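PDB 2NVA: arginine decarboxylase, A207R protein from Paramecium bursaria Chlorella virus 1, which catalyses the pyridoxal 5'-phosphate-dependent decarboxylation of arginine to agmatine and carbon dioxide. Local coordinates for residues 175-178 against 179-183; 94-97 against 98-102. One frame throughout, in Å; residues are numbered along the deposited sequence.

Contact 1: 175-178 against 179-183; sequences FHVG and SGSRN. With PL2 ((4-{[(4-{[amino(imino)methyl]amino}butyl)amino]methyl}-5-hydroxy-6-methylpyridin-3-yl)methyl dihydrogen phosphate), chain I.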
# COMPACT_ATOMS: atom_id res chain seq x y z
N PHE A 175 -26.06 -1.51 6.52
CA PHE A 175 -25.21 -2.69 6.55
C PHE A 175 -24.28 -2.57 5.36
O PHE A 175 -24.55 -1.80 4.43
CB PHE A 175 -26.06 -3.98 6.45
CG PHE A 175 -26.91 -4.07 5.20
CD1 PHE A 175 -26.38 -4.56 4.00
CD2 PHE A 175 -28.26 -3.70 5.22
CE1 PHE A 175 -27.16 -4.65 2.84
CE2 PHE A 175 -29.05 -3.80 4.06
CZ PHE A 175 -28.50 -4.28 2.87
N HIS A 176 -23.19 -3.33 5.39
CA HIS A 176 -22.39 -3.54 4.20
C HIS A 176 -22.07 -5.02 4.16
O HIS A 176 -21.43 -5.54 5.09
CB HIS A 176 -21.12 -2.70 4.24
CG HIS A 176 -20.49 -2.52 2.89
ND1 HIS A 176 -20.39 -3.55 1.98
CD2 HIS A 176 -19.96 -1.44 2.28
CE1 HIS A 176 -19.79 -3.12 0.88
NE2 HIS A 176 -19.51 -1.84 1.04
N VAL A 177 -22.54 -5.71 3.12
CA VAL A 177 -22.34 -7.16 3.03
C VAL A 177 -20.88 -7.53 2.77
O VAL A 177 -20.48 -8.67 3.00
CB VAL A 177 -23.25 -7.81 1.96
CG1 VAL A 177 -24.70 -7.52 2.26
CG2 VAL A 177 -22.86 -7.35 0.55
N GLY A 178 -20.10 -6.57 2.30
CA GLY A 178 -18.73 -6.83 1.89
C GLY A 178 -18.45 -6.20 0.55
O GLY A 178 -19.37 -6.03 -0.27
N SER A 179 -17.20 -5.84 0.31
CA SER A 179 -16.81 -5.18 -0.93
C SER A 179 -16.61 -6.22 -2.04
O SER A 179 -15.87 -7.20 -1.86
CB SER A 179 -15.55 -4.33 -0.72
OG SER A 179 -15.38 -3.43 -1.81
N GLY A 180 -17.27 -6.01 -3.17
CA GLY A 180 -17.20 -6.91 -4.32
C GLY A 180 -18.11 -8.10 -4.09
O GLY A 180 -17.64 -9.24 -3.95
N SER A 181 -19.41 -7.85 -4.08
CA SER A 181 -20.41 -8.87 -3.81
C SER A 181 -21.21 -9.20 -5.06
O SER A 181 -21.65 -8.30 -5.78
CB SER A 181 -21.37 -8.40 -2.72
OG SER A 181 -22.38 -9.36 -2.51
N ARG A 182 -21.35 -10.50 -5.31
CA ARG A 182 -22.17 -11.01 -6.41
C ARG A 182 -23.16 -12.05 -5.87
O ARG A 182 -23.55 -12.99 -6.56
CB ARG A 182 -21.28 -11.58 -7.52
CG ARG A 182 -20.35 -10.55 -8.15
CD ARG A 182 -19.87 -11.02 -9.51
NE ARG A 182 -19.24 -9.97 -10.31
CZ ARG A 182 -17.95 -9.66 -10.26
NH1 ARG A 182 -17.12 -10.31 -9.44
NH2 ARG A 182 -17.47 -8.71 -11.05
N ASN A 183 -23.58 -11.84 -4.63
CA ASN A 183 -24.49 -12.76 -3.95
C ASN A 183 -25.80 -12.03 -3.63
O ASN A 183 -25.88 -11.34 -2.60
CB ASN A 183 -23.81 -13.25 -2.66
CG ASN A 183 -24.69 -14.19 -1.83
OD1 ASN A 183 -24.25 -14.69 -0.79
ND2 ASN A 183 -25.90 -14.43 -2.26
N1 PL2 I . -19.58 2.11 2.14
C2 PL2 I . -18.75 1.77 3.14
C2A PL2 I . -19.06 2.20 4.59
C3 PL2 I . -17.60 1.02 2.83
O3 PL2 I . -16.78 0.68 3.86
C4 PL2 I . -17.31 0.62 1.51
C4A PL2 I . -16.05 -0.20 1.13
C5 PL2 I . -18.24 1.02 0.52
C6 PL2 I . -19.35 1.76 0.87
P PL2 I . -17.92 -0.91 -2.86
N PL2 I . -15.55 -1.04 2.24
CA PL2 I . -14.09 -1.12 2.24
CG PL2 I . -12.03 -1.84 0.94
OP2 PL2 I . -17.58 -2.47 -3.07
OP3 PL2 I . -16.73 -0.09 -3.61
OP1 PL2 I . -19.27 -0.57 -3.39
OP4 PL2 I . -17.76 -0.69 -1.28
C5M PL2 I . -18.02 0.63 -0.95
CB PL2 I . -13.55 -1.66 0.89
CD PL2 I . -11.50 -2.41 -0.39
NE PL2 I . -10.02 -2.45 -0.26
CZ PL2 I . -9.14 -2.61 -1.26
NH2 PL2 I . -7.82 -2.60 -0.99
NH1 PL2 I . -9.57 -2.78 -2.52
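The cofactor-binding loop that leaves strand 170-174 brings His176 to the pyridine ring and Ser179 to the phosphate of PL2, the adduct joining pyridoxal phosphate to agmatine. His176 presents an imidazole edge to the pyridine: CD2 and NE2 both stand over the ring face, CD2 3.4 Å from PL2 C4 and NE2 3.2 Å from PL2 C5, with the two rings close to perpendicular. NE2 also donates to PL2 OP4, the ester oxygen of the phosphate arm, at 3.1 Å and 159°. The other imidazole nitrogen is used as well. Gly178 N donates to His176 ND1 at 3.1 Å, approaching 21° out of the ring plane, so a bond at each nitrogen helps to set the rotation of the ring. Next to it, CE1 lies 3.8 Å from Ser179 N, obliquely placed against the ring.

In this TIM-barrel domain of the class-II decarboxylase family, the loop reaches the phosphate between strand 170-174 and helix 184-204. Ser179 carries OG anti to its own nitrogen (chi1 -165°), which aims the hydroxyl at the phosphate; OG gives its proton to PL2 OP2 at 2.7 Å and has a second partner in Arg255. Gly216, Gly254 and Arg255 bind the same ligand, as do Tyr287 and Asp325 of the second subunit. Gly178 and Gly180 both have positive phi, a conformation glycine adopts readily.

Farther from the ligand, Val177 CG2 rests against the side of Ser181, 3.7 Å from its CB and equally near its OG. That hydroxyl is held mainly by Asp138, while Asn183 N makes a weak bond to Ser181 OG at 3.5 Å.

Contact 2: 94-97 against 98-102; sequences KTID and DLIFA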
# COMPACT_ATOMS: atom_id res chain seq x y z
N LYS A 94 -15.15 7.45 14.20
CA LYS A 94 -14.79 8.79 13.73
C LYS A 94 -14.03 9.49 14.84
O LYS A 94 -14.44 9.43 16.01
CB LYS A 94 -16.08 9.57 13.42
CG LYS A 94 -16.94 8.97 12.29
CD LYS A 94 -18.40 9.49 12.32
CE LYS A 94 -19.23 8.86 13.46
NZ LYS A 94 -19.15 7.35 13.49
N THR A 95 -12.94 10.18 14.50
CA THR A 95 -12.19 10.88 15.53
C THR A 95 -13.03 12.04 16.08
O THR A 95 -13.87 12.60 15.37
CB THR A 95 -10.83 11.42 15.04
OG1 THR A 95 -11.04 12.55 14.18
CG2 THR A 95 -10.03 10.34 14.29
N ILE A 96 -12.78 12.38 17.33
CA ILE A 96 -13.42 13.53 17.98
C ILE A 96 -13.22 14.79 17.14
O ILE A 96 -14.18 15.52 16.88
CB ILE A 96 -12.89 13.71 19.41
CG1 ILE A 96 -13.45 12.60 20.31
CG2 ILE A 96 -13.28 15.10 19.95
CD1 ILE A 96 -12.75 12.47 21.67
N ASP A 97 -12.00 15.05 16.68
CA ASP A 97 -11.78 16.25 15.87
C ASP A 97 -12.52 16.22 14.53
O ASP A 97 -12.94 17.28 14.03
CB ASP A 97 -10.29 16.52 15.66
CG ASP A 97 -9.62 17.09 16.88
OD1 ASP A 97 -8.43 16.75 17.10
OD2 ASP A 97 -10.25 17.88 17.65
N ASP A 98 -12.67 15.04 13.94
CA ASP A 98 -13.44 14.90 12.70
C ASP A 98 -14.93 15.14 12.95
O ASP A 98 -15.63 15.67 12.08
CB ASP A 98 -13.21 13.52 12.04
CG ASP A 98 -11.91 13.46 11.24
OD1 ASP A 98 -11.11 14.43 11.32
OD2 ASP A 98 -11.68 12.45 10.51
N LEU A 99 -15.41 14.74 14.13
CA LEU A 99 -16.81 14.96 14.50
C LEU A 99 -17.11 16.44 14.70
O LEU A 99 -18.14 16.93 14.25
CB LEU A 99 -17.16 14.17 15.78
CG LEU A 99 -17.46 12.69 15.50
CD1 LEU A 99 -17.64 11.92 16.81
CD2 LEU A 99 -18.68 12.50 14.59
N ILE A 100 -16.20 17.14 15.36
CA ILE A 100 -16.32 18.59 15.57
C ILE A 100 -16.33 19.31 14.22
O ILE A 100 -17.15 20.20 14.00
CB ILE A 100 -15.20 19.14 16.47
CG1 ILE A 100 -15.31 18.52 17.87
CG2 ILE A 100 -15.26 20.68 16.56
CD1 ILE A 100 -14.04 18.66 18.71
N PHE A 101 -15.43 18.89 13.33
CA PHE A 101 -15.37 19.42 11.97
C PHE A 101 -16.68 19.15 11.19
O PHE A 101 -17.23 20.07 10.57
CB PHE A 101 -14.17 18.84 11.22
CG PHE A 101 -14.07 19.28 9.78
CD1 PHE A 101 -13.60 20.56 9.46
CD2 PHE A 101 -14.45 18.43 8.74
CE1 PHE A 101 -13.51 20.98 8.13
CE2 PHE A 101 -14.37 18.84 7.41
CZ PHE A 101 -13.90 20.12 7.10
N ALA A 102 -17.17 17.91 11.24
CA ALA A 102 -18.44 17.56 10.60
C ALA A 102 -19.59 18.42 11.10
O ALA A 102 -20.40 18.92 10.31
CB ALA A 102 -18.75 16.08 10.81
O HOH W 1 -12.27 10.04 11.65
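The chain passes from an extended Lys94 and Thr95 straight into the first turn of helix 96-105, with Thr95 as N-cap and the first i to i+4 backbone bonds following at once. Leu99 N donates to Thr95 O at 2.9 Å, and Ile100 N and Phe101 N continue the pattern to Ile96 O and Asp97 O. This is one of the helices around the TIM barrel, between strands 87-89 and 109-112.

Capping falls to the Thr95 hydroxyl. Chi1 of 73° holds OG1 between the backbone nitrogen and the carbonyl carbon, where it accepts from Asp98 N at 3.0 Å with an N-H...O angle of 149°. The return half of a classic capping box, Asp98 carboxylate to Thr95 N, is here made through a water: Thr95 N donates to the water at 2.9 Å, and the water donates to Asp98 OD2 at 2.7 Å. The other carboxylate oxygen, Asp98 OD1, is engaged by Ser71. The negative charge of the Asp98 carboxylate at the amino end of the helix would be expected to suit the dipole there.

Lys94 and Leu99 cross at about a right angle, Lys94 CD lying 3.8 Å from Leu99 CD2. The lysine chain then bends at chi3 and chi4, carrying NZ off to Glu117 and the carbonyls of His91 and Thr111, while Leu99 packs on helix 115-124. Ile96 packs on Ile341 of the second subunit as well as on helix 115-124, and Thr95 meets Ile269 of that subunit. Phe101 rests on helix 71-80, with Lys75 in a cation-pi contact. One turn along from Ile96, Ile100 lays its delta methyl across the beta-branch, CD1 being 3.8 Å from Ile96 CG2.

Both contacts belong to the barrel domain, but they serve different parts of it: the touching residues of loop 175-183 are all buried beside the cofactor, while 94-102 forms the start of an outer helix and is only partly buried. Their nearest atoms are about 13 Å apart and do not touch. In contact 1 the imidazole and the Ser179 hydroxyl serve the ligand, and the loop has no regular backbone pattern; contact 2 is dominated by helical backbone bonds, a cap and a bridging water. The second subunit matters to both differently, sharing the ligand of contact 1 without touching its residues, yet packing directly on contact 2.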